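Local atomic coordinates of periplasmic binding protein (Agrobacterium tumefaciens str. B6, PDB entry 5L9G), a protein that binds the opine mannopine in the periplasm and probably delivers it to an ABC transporter for uptake into the cell. Residues A[30-35]-A[116-121]; A[157-162]-A[336-341]; A[202-207]-A[340-345]; A[254-259]-A[265-270]; A[280-283]-A[287-290]. All coordinates share one frame; numbering follows the deposited sequence.

Contact 1. Residues A[30-35]-A[116-121]. With MO0 (mannopine), chain C.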
# COMPACT_ATOMS: atom_id res chain seq x y z
N GLY A 30 -8.10 -0.82 10.24
CA GLY A 30 -7.74 -2.22 10.46
C GLY A 30 -6.39 -2.41 11.12
O GLY A 30 -5.89 -1.50 11.81
N GLY A 31 -5.81 -3.60 10.89
CA GLY A 31 -4.54 -4.04 11.48
C GLY A 31 -3.37 -3.09 11.23
O GLY A 31 -2.51 -2.90 12.10
N TRP A 32 -3.34 -2.50 10.03
CA TRP A 32 -2.29 -1.56 9.64
C TRP A 32 -2.36 -0.27 10.48
O TRP A 32 -1.32 0.17 10.98
CB TRP A 32 -2.34 -1.28 8.13
CG TRP A 32 -1.50 -0.12 7.63
CD1 TRP A 32 -1.93 0.87 6.80
CD2 TRP A 32 -0.10 0.13 7.89
NE1 TRP A 32 -0.88 1.72 6.50
CE2 TRP A 32 0.25 1.29 7.15
CE3 TRP A 32 0.89 -0.50 8.67
CZ2 TRP A 32 1.54 1.86 7.21
CZ3 TRP A 32 2.16 0.07 8.73
CH2 TRP A 32 2.49 1.22 7.99
N GLN A 33 -3.58 0.30 10.65
CA GLN A 33 -3.75 1.52 11.46
C GLN A 33 -3.43 1.23 12.92
O GLN A 33 -2.80 2.06 13.58
CB GLN A 33 -5.14 2.12 11.31
CG GLN A 33 -5.29 3.46 12.07
CD GLN A 33 -6.11 4.47 11.32
OE1 GLN A 33 -6.25 4.40 10.09
NE2 GLN A 33 -6.65 5.45 12.05
N GLU A 34 -3.85 0.05 13.40
CA GLU A 34 -3.58 -0.39 14.77
C GLU A 34 -2.07 -0.52 15.02
O GLU A 34 -1.59 -0.08 16.07
CB GLU A 34 -4.34 -1.69 15.10
CG GLU A 34 -5.84 -1.43 15.20
CD GLU A 34 -6.76 -2.65 15.25
OE1 GLU A 34 -6.26 -3.77 15.49
OE2 GLU A 34 -7.98 -2.46 15.08
N ALA A 35 -1.33 -1.06 14.06
CA ALA A 35 0.13 -1.19 14.16
C ALA A 35 0.80 0.19 14.24
O ALA A 35 1.67 0.40 15.09
CB ALA A 35 0.67 -1.96 12.98
N VAL A 116 7.28 11.51 3.87
CA VAL A 116 8.29 10.75 4.62
C VAL A 116 7.80 9.30 4.71
O VAL A 116 6.74 9.05 5.30
CB VAL A 116 8.62 11.33 6.03
CG1 VAL A 116 9.66 10.46 6.74
CG2 VAL A 116 9.13 12.77 5.95
N ALA A 117 8.57 8.36 4.14
CA ALA A 117 8.22 6.93 4.18
C ALA A 117 8.14 6.43 5.63
O ALA A 117 8.88 6.91 6.50
CB ALA A 117 9.26 6.12 3.42
N ASN A 118 7.23 5.48 5.89
CA ASN A 118 7.18 4.84 7.18
C ASN A 118 7.36 3.30 7.02
O ASN A 118 7.69 2.64 8.00
CB ASN A 118 5.90 5.20 8.00
CG ASN A 118 4.61 4.51 7.60
OD1 ASN A 118 4.47 3.92 6.52
ND2 ASN A 118 3.62 4.51 8.48
N SER A 119 7.14 2.75 5.80
CA SER A 119 7.22 1.30 5.61
C SER A 119 7.29 0.87 4.16
O SER A 119 6.95 1.64 3.26
CB SER A 119 5.98 0.63 6.23
OG SER A 119 4.81 1.11 5.59
N ASN A 120 7.70 -0.39 3.96
CA ASN A 120 7.62 -1.13 2.71
C ASN A 120 6.62 -2.27 2.95
O ASN A 120 6.57 -2.83 4.05
CB ASN A 120 8.95 -1.67 2.21
CG ASN A 120 9.87 -0.56 1.76
OD1 ASN A 120 9.55 0.22 0.86
ND2 ASN A 120 10.98 -0.42 2.43
N TYR A 121 5.85 -2.59 1.92
CA TYR A 121 4.85 -3.65 1.93
C TYR A 121 4.77 -4.24 0.51
O TYR A 121 5.41 -3.72 -0.41
CB TYR A 121 3.49 -3.08 2.36
CG TYR A 121 2.94 -2.04 1.41
CD1 TYR A 121 3.36 -0.71 1.48
CD2 TYR A 121 1.99 -2.37 0.44
CE1 TYR A 121 2.87 0.25 0.60
CE2 TYR A 121 1.49 -1.42 -0.43
CZ TYR A 121 1.92 -0.10 -0.34
OH TYR A 121 1.41 0.84 -1.18
OAB MO0 C . -2.59 6.90 -0.70
CAF MO0 C . -3.87 6.60 -0.21
CAG MO0 C . -4.10 5.11 -0.03
OAC MO0 C . -4.59 4.56 -1.20
CAH MO0 C . -2.93 4.35 0.56
OAM MO0 C . -2.52 4.91 1.75
CAI MO0 C . -3.12 2.84 0.70
OAD MO0 C . -4.18 2.55 1.56
CAJ MO0 C . -1.85 2.14 1.06
OAE MO0 C . -0.89 2.39 0.08
CAK MO0 C . -2.01 0.63 1.32
N MO0 C . -1.38 0.31 2.61
CA MO0 C . -1.27 -1.16 2.84
C MO0 C . -2.34 -1.61 3.81
O MO0 C . -3.22 -0.80 4.17
CB MO0 C . 0.10 -1.59 3.31
CG MO0 C . 0.35 -1.27 4.77
CD MO0 C . 1.80 -1.21 5.12
OE1 MO0 C . 2.37 -2.33 5.74
NE2 MO0 C . 2.52 -0.22 4.90
OXT MO0 C . -2.40 -2.81 4.22

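Contact 2. Residues A[157-162]-A[336-341]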
# COMPACT_ATOMS: atom_id res chain seq x y z
N ASN A 157 -10.33 -1.75 -5.62
CA ASN A 157 -11.16 -0.84 -6.42
C ASN A 157 -10.36 0.41 -6.83
O ASN A 157 -10.93 1.36 -7.38
CB ASN A 157 -12.48 -0.46 -5.69
CG ASN A 157 -12.27 0.48 -4.55
OD1 ASN A 157 -11.19 0.51 -3.95
ND2 ASN A 157 -13.27 1.32 -4.27
N GLN A 158 -9.05 0.45 -6.49
CA GLN A 158 -8.13 1.53 -6.90
C GLN A 158 -7.03 0.89 -7.76
O GLN A 158 -6.78 -0.32 -7.61
CB GLN A 158 -7.60 2.32 -5.71
CG GLN A 158 -8.69 3.09 -4.99
CD GLN A 158 -8.13 3.92 -3.88
OE1 GLN A 158 -8.40 3.69 -2.69
NE2 GLN A 158 -7.33 4.88 -4.25
N PRO A 159 -6.41 1.64 -8.70
CA PRO A 159 -5.54 0.99 -9.71
C PRO A 159 -4.09 0.68 -9.39
O PRO A 159 -3.52 -0.11 -10.14
CB PRO A 159 -5.61 1.97 -10.90
CG PRO A 159 -5.79 3.29 -10.28
CD PRO A 159 -6.67 3.06 -9.07
N ILE A 160 -3.46 1.31 -8.38
CA ILE A 160 -2.03 1.05 -8.09
C ILE A 160 -1.79 -0.44 -7.78
O ILE A 160 -2.37 -0.97 -6.84
CB ILE A 160 -1.41 2.00 -7.04
CG1 ILE A 160 -1.45 3.47 -7.58
CG2 ILE A 160 0.04 1.57 -6.70
CD1 ILE A 160 -1.26 4.57 -6.51
N GLY A 161 -0.97 -1.08 -8.60
CA GLY A 161 -0.67 -2.50 -8.48
C GLY A 161 -1.56 -3.36 -9.36
O GLY A 161 -1.15 -4.44 -9.78
N MET A 162 -2.77 -2.87 -9.69
CA MET A 162 -3.75 -3.59 -10.53
C MET A 162 -3.44 -3.49 -12.03
O MET A 162 -3.52 -4.50 -12.73
CB MET A 162 -5.19 -3.13 -10.22
CG MET A 162 -5.53 -3.11 -8.72
SD MET A 162 -5.46 -4.77 -7.97
CE MET A 162 -4.22 -4.54 -6.74
N GLU A 336 -9.71 6.64 -14.34
CA GLU A 336 -10.87 6.60 -15.23
C GLU A 336 -11.01 5.25 -15.96
O GLU A 336 -12.11 4.69 -15.95
CB GLU A 336 -10.86 7.79 -16.22
CG GLU A 336 -11.95 7.74 -17.28
CD GLU A 336 -12.17 9.03 -18.05
OE1 GLU A 336 -11.65 9.14 -19.19
OE2 GLU A 336 -12.88 9.91 -17.53
N ALA A 337 -9.94 4.74 -16.60
CA ALA A 337 -9.99 3.48 -17.32
C ALA A 337 -10.32 2.29 -16.40
O ALA A 337 -11.13 1.43 -16.76
CB ALA A 337 -8.68 3.24 -18.06
N TYR A 338 -9.74 2.27 -15.18
CA TYR A 338 -9.99 1.19 -14.22
C TYR A 338 -11.41 1.28 -13.65
O TYR A 338 -12.07 0.25 -13.51
CB TYR A 338 -8.91 1.16 -13.15
CG TYR A 338 -8.90 -0.09 -12.28
CD1 TYR A 338 -8.78 -1.36 -12.85
CD2 TYR A 338 -8.93 0.00 -10.90
CE1 TYR A 338 -8.74 -2.51 -12.06
CE2 TYR A 338 -8.88 -1.14 -10.09
CZ TYR A 338 -8.77 -2.39 -10.68
OH TYR A 338 -8.69 -3.51 -9.89
N ASP A 339 -11.94 2.51 -13.44
CA ASP A 339 -13.34 2.73 -13.04
C ASP A 339 -14.25 2.03 -14.05
O ASP A 339 -15.19 1.35 -13.66
CB ASP A 339 -13.69 4.25 -13.01
CG ASP A 339 -13.30 5.05 -11.78
OD1 ASP A 339 -12.85 4.43 -10.78
OD2 ASP A 339 -13.44 6.30 -11.81
N ASN A 340 -13.96 2.17 -15.36
CA ASN A 340 -14.75 1.57 -16.43
C ASN A 340 -14.68 0.04 -16.45
O ASN A 340 -15.70 -0.59 -16.68
CB ASN A 340 -14.39 2.16 -17.78
CG ASN A 340 -15.11 3.45 -17.99
OD1 ASN A 340 -14.65 4.53 -17.58
ND2 ASN A 340 -16.33 3.36 -18.49
N VAL A 341 -13.50 -0.54 -16.16
CA VAL A 341 -13.34 -1.99 -16.05
C VAL A 341 -14.29 -2.54 -14.95
O VAL A 341 -14.98 -3.53 -15.19
CB VAL A 341 -11.85 -2.38 -15.79
CG1 VAL A 341 -11.73 -3.83 -15.32
CG2 VAL A 341 -11.00 -2.15 -17.04

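Contact 3. Residues A[202-207]-A[340-345]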
# COMPACT_ATOMS: atom_id res chain seq x y z
N SER A 202 -15.42 -11.40 -8.43
CA SER A 202 -16.63 -11.39 -7.59
C SER A 202 -16.76 -10.16 -6.70
O SER A 202 -17.89 -9.76 -6.36
CB SER A 202 -16.70 -12.66 -6.74
OG SER A 202 -15.62 -12.78 -5.84
N VAL A 203 -15.63 -9.56 -6.29
CA VAL A 203 -15.63 -8.41 -5.39
C VAL A 203 -14.45 -7.50 -5.70
O VAL A 203 -13.32 -7.99 -5.90
CB VAL A 203 -15.66 -8.84 -3.88
CG1 VAL A 203 -14.65 -9.93 -3.62
CG2 VAL A 203 -15.47 -7.67 -2.91
N TRP A 204 -14.71 -6.18 -5.74
CA TRP A 204 -13.68 -5.16 -5.91
C TRP A 204 -13.54 -4.60 -4.49
O TRP A 204 -14.34 -3.77 -4.05
CB TRP A 204 -14.11 -4.09 -6.93
CG TRP A 204 -14.41 -4.65 -8.29
CD1 TRP A 204 -15.64 -4.96 -8.79
CD2 TRP A 204 -13.47 -4.94 -9.34
NE1 TRP A 204 -15.52 -5.47 -10.06
CE2 TRP A 204 -14.21 -5.43 -10.44
CE3 TRP A 204 -12.07 -4.88 -9.44
CZ2 TRP A 204 -13.60 -5.84 -11.63
CZ3 TRP A 204 -11.46 -5.25 -10.63
CH2 TRP A 204 -12.22 -5.73 -11.71
N TRP A 205 -12.59 -5.18 -3.73
CA TRP A 205 -12.42 -4.83 -2.32
C TRP A 205 -11.95 -3.39 -2.17
O TRP A 205 -11.21 -2.88 -3.02
CB TRP A 205 -11.53 -5.84 -1.57
CG TRP A 205 -10.13 -5.92 -2.08
CD1 TRP A 205 -9.62 -6.80 -2.98
CD2 TRP A 205 -9.03 -5.08 -1.67
NE1 TRP A 205 -8.28 -6.56 -3.18
CE2 TRP A 205 -7.90 -5.49 -2.40
CE3 TRP A 205 -8.91 -4.01 -0.76
CZ2 TRP A 205 -6.66 -4.87 -2.27
CZ3 TRP A 205 -7.67 -3.41 -0.61
CH2 TRP A 205 -6.56 -3.82 -1.37
N GLU A 206 -12.39 -2.73 -1.10
CA GLU A 206 -12.11 -1.30 -0.88
C GLU A 206 -11.11 -1.00 0.23
O GLU A 206 -10.46 0.04 0.18
CB GLU A 206 -13.43 -0.55 -0.64
CG GLU A 206 -14.42 -0.78 -1.76
CD GLU A 206 -15.65 0.11 -1.75
OE1 GLU A 206 -15.72 1.04 -0.91
OE2 GLU A 206 -16.54 -0.12 -2.60
N SER A 207 -11.03 -1.85 1.24
CA SER A 207 -10.11 -1.62 2.36
C SER A 207 -9.35 -2.90 2.68
O SER A 207 -9.82 -4.00 2.36
CB SER A 207 -10.89 -1.15 3.60
OG SER A 207 -11.67 -2.20 4.16
N ASN A 340 -13.96 2.17 -15.36
CA ASN A 340 -14.75 1.57 -16.43
C ASN A 340 -14.68 0.04 -16.45
O ASN A 340 -15.70 -0.59 -16.68
CB ASN A 340 -14.39 2.16 -17.78
CG ASN A 340 -15.11 3.45 -17.99
OD1 ASN A 340 -14.65 4.53 -17.58
ND2 ASN A 340 -16.33 3.36 -18.49
N VAL A 341 -13.50 -0.54 -16.16
CA VAL A 341 -13.34 -1.99 -16.05
C VAL A 341 -14.29 -2.54 -14.95
O VAL A 341 -14.98 -3.53 -15.19
CB VAL A 341 -11.85 -2.38 -15.79
CG1 VAL A 341 -11.73 -3.83 -15.32
CG2 VAL A 341 -11.00 -2.15 -17.04
N ARG A 342 -14.33 -1.90 -13.78
CA ARG A 342 -15.15 -2.39 -12.67
C ARG A 342 -16.63 -2.11 -12.88
O ARG A 342 -17.47 -2.86 -12.38
CB ARG A 342 -14.69 -1.81 -11.33
CG ARG A 342 -13.18 -1.87 -11.10
CD ARG A 342 -12.80 -1.44 -9.69
NE ARG A 342 -13.49 -0.21 -9.28
CZ ARG A 342 -13.06 1.02 -9.54
NH1 ARG A 342 -11.93 1.20 -10.21
NH2 ARG A 342 -13.75 2.07 -9.12
N LEU A 343 -16.94 -1.03 -13.63
CA LEU A 343 -18.30 -0.60 -13.95
C LEU A 343 -18.83 -1.44 -15.13
O LEU A 343 -20.03 -1.40 -15.40
CB LEU A 343 -18.28 0.89 -14.34
CG LEU A 343 -19.16 1.88 -13.56
CD1 LEU A 343 -18.68 2.06 -12.11
CD2 LEU A 343 -19.15 3.24 -14.23
N SER A 344 -17.95 -2.19 -15.83
CA SER A 344 -18.37 -3.03 -16.96
C SER A 344 -19.21 -4.23 -16.49
O SER A 344 -20.08 -4.68 -17.23
CB SER A 344 -17.17 -3.50 -17.78
OG SER A 344 -16.44 -4.56 -17.18
N ARG A 345 -18.94 -4.70 -15.24
CA ARG A 345 -19.56 -5.85 -14.57
C ARG A 345 -19.40 -7.16 -15.35
O ARG A 345 -18.28 -7.64 -15.55
CB ARG A 345 -21.03 -5.58 -14.20
CG ARG A 345 -21.20 -4.94 -12.83
CD ARG A 345 -22.66 -4.83 -12.44
NE ARG A 345 -22.84 -4.84 -10.99
CZ ARG A 345 -23.24 -5.89 -10.28
NH1 ARG A 345 -23.38 -5.79 -8.97
NH2 ARG A 345 -23.51 -7.04 -10.88

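Contact 4. Residues A[254-259]-A[265-270]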
# COMPACT_ATOMS: atom_id res chain seq x y z
N TYR A 254 3.95 9.32 5.21
CA TYR A 254 3.13 10.41 5.74
C TYR A 254 3.33 11.72 5.02
O TYR A 254 4.45 12.06 4.61
CB TYR A 254 3.42 10.63 7.23
CG TYR A 254 3.12 9.43 8.12
CD1 TYR A 254 1.81 8.98 8.28
CD2 TYR A 254 4.14 8.75 8.78
CE1 TYR A 254 1.52 7.89 9.11
CE2 TYR A 254 3.86 7.65 9.59
CZ TYR A 254 2.55 7.23 9.76
OH TYR A 254 2.27 6.14 10.55
N ALA A 255 2.25 12.50 4.94
CA ALA A 255 2.23 13.85 4.37
C ALA A 255 1.34 14.69 5.27
O ALA A 255 0.52 14.14 6.02
CB ALA A 255 1.66 13.80 2.96
N ILE A 256 1.51 16.02 5.20
CA ILE A 256 0.68 16.95 5.97
C ILE A 256 -0.24 17.66 4.98
O ILE A 256 0.22 18.09 3.92
CB ILE A 256 1.52 17.88 6.88
CG1 ILE A 256 2.13 17.03 8.03
CG2 ILE A 256 0.68 19.06 7.43
CD1 ILE A 256 3.22 17.70 8.85
N VAL A 257 -1.54 17.68 5.27
CA VAL A 257 -2.57 18.26 4.41
C VAL A 257 -2.39 19.78 4.30
O VAL A 257 -2.15 20.45 5.32
CB VAL A 257 -4.01 17.85 4.85
CG1 VAL A 257 -5.06 18.35 3.87
CG2 VAL A 257 -4.12 16.33 5.01
N LYS A 258 -2.46 20.33 3.06
CA LYS A 258 -2.36 21.77 2.80
C LYS A 258 -3.47 22.47 3.59
O LYS A 258 -4.64 22.14 3.44
CB LYS A 258 -2.49 22.06 1.30
CG LYS A 258 -2.16 23.50 0.92
CD LYS A 258 -0.79 23.59 0.26
CE LYS A 258 -0.22 24.99 0.30
NZ LYS A 258 1.13 25.04 -0.32
N GLY A 259 -3.07 23.41 4.45
CA GLY A 259 -3.99 24.15 5.30
C GLY A 259 -4.38 23.40 6.56
O GLY A 259 -5.39 23.75 7.19
N ALA A 265 2.33 21.58 15.03
CA ALA A 265 2.35 20.44 15.96
C ALA A 265 2.47 19.12 15.17
O ALA A 265 3.20 18.20 15.57
CB ALA A 265 1.09 20.44 16.81
N ALA A 266 1.77 19.03 14.01
CA ALA A 266 1.81 17.87 13.12
C ALA A 266 3.23 17.63 12.59
O ALA A 266 3.66 16.48 12.52
CB ALA A 266 0.84 18.06 11.97
N MET A 267 3.97 18.71 12.25
CA MET A 267 5.36 18.63 11.77
C MET A 267 6.26 17.98 12.85
O MET A 267 7.01 17.05 12.54
CB MET A 267 5.87 20.03 11.36
CG MET A 267 6.98 19.99 10.35
SD MET A 267 6.46 19.58 8.66
CE MET A 267 5.89 21.15 8.10
N ARG A 268 6.12 18.43 14.13
CA ARG A 268 6.89 17.91 15.27
C ARG A 268 6.55 16.44 15.50
O ARG A 268 7.45 15.63 15.75
CB ARG A 268 6.57 18.69 16.57
CG ARG A 268 6.98 20.15 16.59
CD ARG A 268 7.20 20.66 18.01
NE ARG A 268 6.03 20.48 18.87
CZ ARG A 268 6.02 19.81 20.03
NH1 ARG A 268 7.13 19.23 20.47
NH2 ARG A 268 4.91 19.72 20.75
N PHE A 269 5.26 16.10 15.39
CA PHE A 269 4.73 14.75 15.60
C PHE A 269 5.29 13.78 14.54
O PHE A 269 5.83 12.72 14.89
CB PHE A 269 3.20 14.79 15.61
CG PHE A 269 2.46 13.55 16.07
CD1 PHE A 269 3.07 12.64 16.95
CD2 PHE A 269 1.14 13.33 15.71
CE1 PHE A 269 2.37 11.52 17.42
CE2 PHE A 269 0.45 12.20 16.16
CZ PHE A 269 1.07 11.30 17.01
N LEU A 270 5.26 14.21 13.26
CA LEU A 270 5.81 13.44 12.14
C LEU A 270 7.32 13.23 12.29
O LEU A 270 7.79 12.12 12.04
CB LEU A 270 5.45 14.09 10.79
CG LEU A 270 6.03 13.43 9.53
CD1 LEU A 270 5.69 11.95 9.45
CD2 LEU A 270 5.61 14.17 8.29

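Contact 5. Residues A[280-283]-A[287-290]. With MO0 (mannopine), chain C.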
# COMPACT_ATOMS: atom_id res chain seq x y z
N LYS A 280 11.26 0.56 14.90
CA LYS A 280 11.65 -0.80 15.28
C LYS A 280 10.46 -1.67 15.72
O LYS A 280 10.49 -2.89 15.51
CB LYS A 280 12.75 -0.78 16.37
CG LYS A 280 12.27 -0.41 17.78
CD LYS A 280 13.36 -0.39 18.84
CE LYS A 280 12.81 -0.72 20.22
NZ LYS A 280 11.80 0.26 20.69
N ASP A 281 9.42 -1.05 16.32
CA ASP A 281 8.23 -1.74 16.84
C ASP A 281 7.10 -1.91 15.83
O ASP A 281 6.15 -2.66 16.10
CB ASP A 281 7.69 -1.03 18.09
CG ASP A 281 8.67 -1.06 19.23
OD1 ASP A 281 9.18 -2.16 19.55
OD2 ASP A 281 8.93 0.01 19.82
N LEU A 282 7.18 -1.23 14.68
CA LEU A 282 6.14 -1.31 13.65
C LEU A 282 5.74 -2.75 13.25
O LEU A 282 4.53 -3.02 13.16
CB LEU A 282 6.53 -0.47 12.42
CG LEU A 282 5.41 -0.10 11.46
CD1 LEU A 282 4.21 0.56 12.18
CD2 LEU A 282 5.96 0.79 10.32
N PRO A 283 6.69 -3.72 13.08
CA PRO A 283 6.26 -5.08 12.70
C PRO A 283 6.07 -6.06 13.86
O PRO A 283 6.04 -7.27 13.61
CB PRO A 283 7.41 -5.55 11.78
CG PRO A 283 8.58 -4.65 12.07
CD PRO A 283 8.17 -3.63 13.10
N ALA A 287 2.49 -7.74 9.85
CA ALA A 287 3.51 -8.07 8.87
C ALA A 287 3.77 -6.89 7.92
O ALA A 287 3.12 -6.76 6.87
CB ALA A 287 3.15 -9.33 8.10
N THR A 288 4.67 -6.01 8.35
CA THR A 288 5.13 -4.86 7.57
C THR A 288 6.66 -4.77 7.72
O THR A 288 7.24 -5.57 8.46
CB THR A 288 4.38 -3.58 7.95
OG1 THR A 288 4.75 -2.57 7.00
CG2 THR A 288 4.69 -3.12 9.37
N ALA A 289 7.31 -3.81 7.02
CA ALA A 289 8.75 -3.62 7.09
C ALA A 289 9.03 -2.16 7.38
O ALA A 289 8.55 -1.32 6.63
CB ALA A 289 9.41 -4.02 5.77
N PRO A 290 9.78 -1.80 8.44
CA PRO A 290 10.07 -0.37 8.69
C PRO A 290 10.89 0.25 7.56
O PRO A 290 11.66 -0.47 6.90
CB PRO A 290 10.86 -0.39 10.01
CG PRO A 290 11.44 -1.76 10.10
CD PRO A 290 10.42 -2.68 9.44
OAB MO0 C . -2.59 6.90 -0.70
CAF MO0 C . -3.87 6.60 -0.21
CAG MO0 C . -4.10 5.11 -0.03
OAC MO0 C . -4.59 4.56 -1.20
CAH MO0 C . -2.93 4.35 0.56
OAM MO0 C . -2.52 4.91 1.75
CAI MO0 C . -3.12 2.84 0.70
OAD MO0 C . -4.18 2.55 1.56
CAJ MO0 C . -1.85 2.14 1.06
OAE MO0 C . -0.89 2.39 0.08
CAK MO0 C . -2.01 0.63 1.32
N MO0 C . -1.38 0.31 2.61
CA MO0 C . -1.27 -1.16 2.84
C MO0 C . -2.34 -1.61 3.81
O MO0 C . -3.22 -0.80 4.17
CB MO0 C . 0.10 -1.59 3.31
CG MO0 C . 0.35 -1.27 4.77
CD MO0 C . 1.80 -1.21 5.12
OE1 MO0 C . 2.37 -2.33 5.74
NE2 MO0 C . 2.52 -0.22 4.90
OXT MO0 C . -2.40 -2.81 4.22

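Contact 1. Residues A[30-35]-A[116-121]
Trp32, near the start of helix 30-48, meets Ser119 of strand 115-128 where the rim of the indole, at CH2, lies 3.3 Å from the hydroxyl OG, which approaches the ring obliquely. Mannopine fills the angle between them. Its methylene CG sits over the centre of the Trp32 ring, 3.4 Å above the plane, and its amide continues along the same face, with NE2 3.3 Å from CZ2 of Trp32. That NE2 donates to Ser119 OG at 2.7 Å, with a bent N-H...O angle of 135°. The ligand chain is met by a second ring: its CB stands 3.4 Å above one face of Tyr121, offset toward the rim, and the Tyr121 OH reaches to 3.0 Å from the sugar-chain oxygen OAE.

The second shell fixes these groups. Trp32 CG lies trans to the backbone N (chi1 168°), which swings the indole off the helix toward the strand, while NE1 is held by a hydrogen bond to Gln78. The Asn118 amide plane stands 75° from the indole plane at the far rim. Asn118 and Ser119 both pair with Asp252 in a classic beta bulge, and Asp252 also binds the ligand. The two aromatic faces thus grip the aliphatic part of mannopine by dispersion, while the serine hydroxyl accepts a hydrogen bond from the terminal amide, consistent with a part in its recognition.

Contact 2. Residues A[157-162]-A[336-341]
Tyr338 and Pro159 make the apolar part of this contact, together with Met162. Pro159 CB lies 3.9 Å from CD2 of the Tyr338 ring, and Met162 CB approaches the same ring at CZ, 3.7 Å away, from an oblique direction. A chi1 of -49° sets Met162 CG beside the phenol, 3.4 Å from Tyr338 OH, and the bends at chi2 and chi3 then lead SD and the methyl away from helix 324-343.

Backbone atoms of the loop supply the rest of the packing. Gln158 O stands 3.4 Å from Tyr338 CE2, and Gln158 N lies in the ring plane at the edge. No hydrogen bond joins the two segments; the buried phenol OH is instead bonded to the carbonyl of Trp156, the last residue of strand 153-156. Tyr338 also packs on Leu155 of that strand and on Leu194 of helix 184-197.

This is a C-terminal helix setting one tyrosine into a strand-to-helix turn, 157-160, that leads through the N-cap Gly161 into helix 162-169, a beta-alpha connection of an alpha/beta solute-binding protein lobe.

Contact 3. Residues A[202-207]-A[340-345]
The indole of Trp204 has the aliphatic stem of Arg342 laid over one face. Arg342 CG stands 3.5 Å from the centroid of the six-membered ring and only 11° off the ring normal, a CH-pi contact by both measures. CD follows across the ring to 3.5 Å from CE3, and CB lies 3.8 Å from CE2. Val341 comes obliquely to the far rim, its CG1 4.1 Å from CH2 of Trp204.

The guanidinium is not stacked on the indole: the two planes are 69° apart. The bend at chi3 (-46°) lifts the charged end off the ring, and NH2 forms a salt bridge with Asp339, one turn earlier on helix 324-343. Just beyond, near the C-terminal end of the modelled chain, the Ser344 hydroxyl OG donates to Val341 O at 2.7 Å, tilted out of the carbonyl plane.

Arginine is therefore used in two halves. Its methylenes shield the partly exposed tryptophan of strand 201-205 through dispersion and CH-pi attraction, while its charge is probably neutralised by the aspartate.

Contact 4. Residues A[254-259]-A[265-270]
Ile256 packs against Ala266 and Met267 in a strand-loop-helix unit of the alpha/beta fold: the end of strand 240-256 turns back into helix 263-273. The short axes of 254-256 and 265-270 run nearly antiparallel, at 165°, and come within 9.6 Å of each other.

From CB, directed at the helix, the Ile256 chain extends through CG1, placed opposite its carbonyl carbon by chi1 of -70°, and the near-straight chi2 of 168° carries CD1 out to the helix surface. It is this terminal methyl that does the touching. CD1 lies 3.6 Å from Met267 N, so it rests on the helix backbone itself, and 3.9 Å from Ala266 CB. The Met267 chain bends at chi2, which brings SD to 3.8 Å from Ile256 CD1, and Leu270 CD2 follows at 4.3 Å.

Two residues earlier, Tyr254 points to the same helix, whereas Ala255 between them turns away, the alternation expected of a strand. The Tyr254 hydroxyl is bonded to Trp41 NE1 of helix 30-48. At the near end of the same side chain, Leu270 CD1 presses on Tyr254 CB at 3.4 Å and stands 3.6 Å from its ring atom CD2.

Contact 5. Residues A[280-283]-A[287-290]
Thr288 lines the mannopine pocket just before strand 289-290, backed by Leu282 and Pro283 of the preceding loop. It divides its two branches between ligand and protein. Its hydroxyl OG1 donates to the amide oxygen OE1 of mannopine at 2.7 Å, while the methyl CG2 packs on Leu282 CG at 3.7 Å. The first torsion, -172°, accounts for this split: OG1 lies opposite the backbone N, and CG2 takes the place between N and the carbonyl carbon, where it meets the loop. The carbonyl O of Asn120 is a second, weak hydrogen-bond partner of OG1.

Leu282 crosses the threonine at a slant and also packs on Trp32, Ala39 and Leu40 of helix 30-48, thereby tying the loop to that helix. Pro283 covers the backbone side. Its CB comes within 3.3 Å of Thr288 O, and its CG meets Pro290 CD at 3.8 Å, the two side chains crossing at about a right angle. No hydrogen bond spans the two segments, but Ala289 pairs through its backbone with Asn120 and so joins the segment to strand 115-128.

Farther out, Lys280 NZ forms a salt bridge with Asp281 OD2 at 3.0 Å, on the syn side of the carboxylate but well out of its plane. Apolar packing on the methyl probably helps set the threonine rotation, with the short bond of its hydroxyl directed at the ligand's amide oxygen.

Contacts 1 and 5 form one continuous site, their centres about 8 Å apart: strands 115-128 and 289-290 are neighbours, and mannopine touches both, with its terminal amide bound through NE2 at contact 1 and through OE1 at contact 5. Contact 4 adjoins contact 1 through the pairing of strands 115-128 and 240-256. Both are buried, but contact 4 is apolar between its side chains, with no ligand in it. Contacts 2 and 3 share helix 324-343 and lie on the opposite side of the chain's centre from contact 5. Contact 2 is the more buried, a tyrosine against a loop, whereas contact 3 is partly exposed and accommodates a charged side chain over an indole.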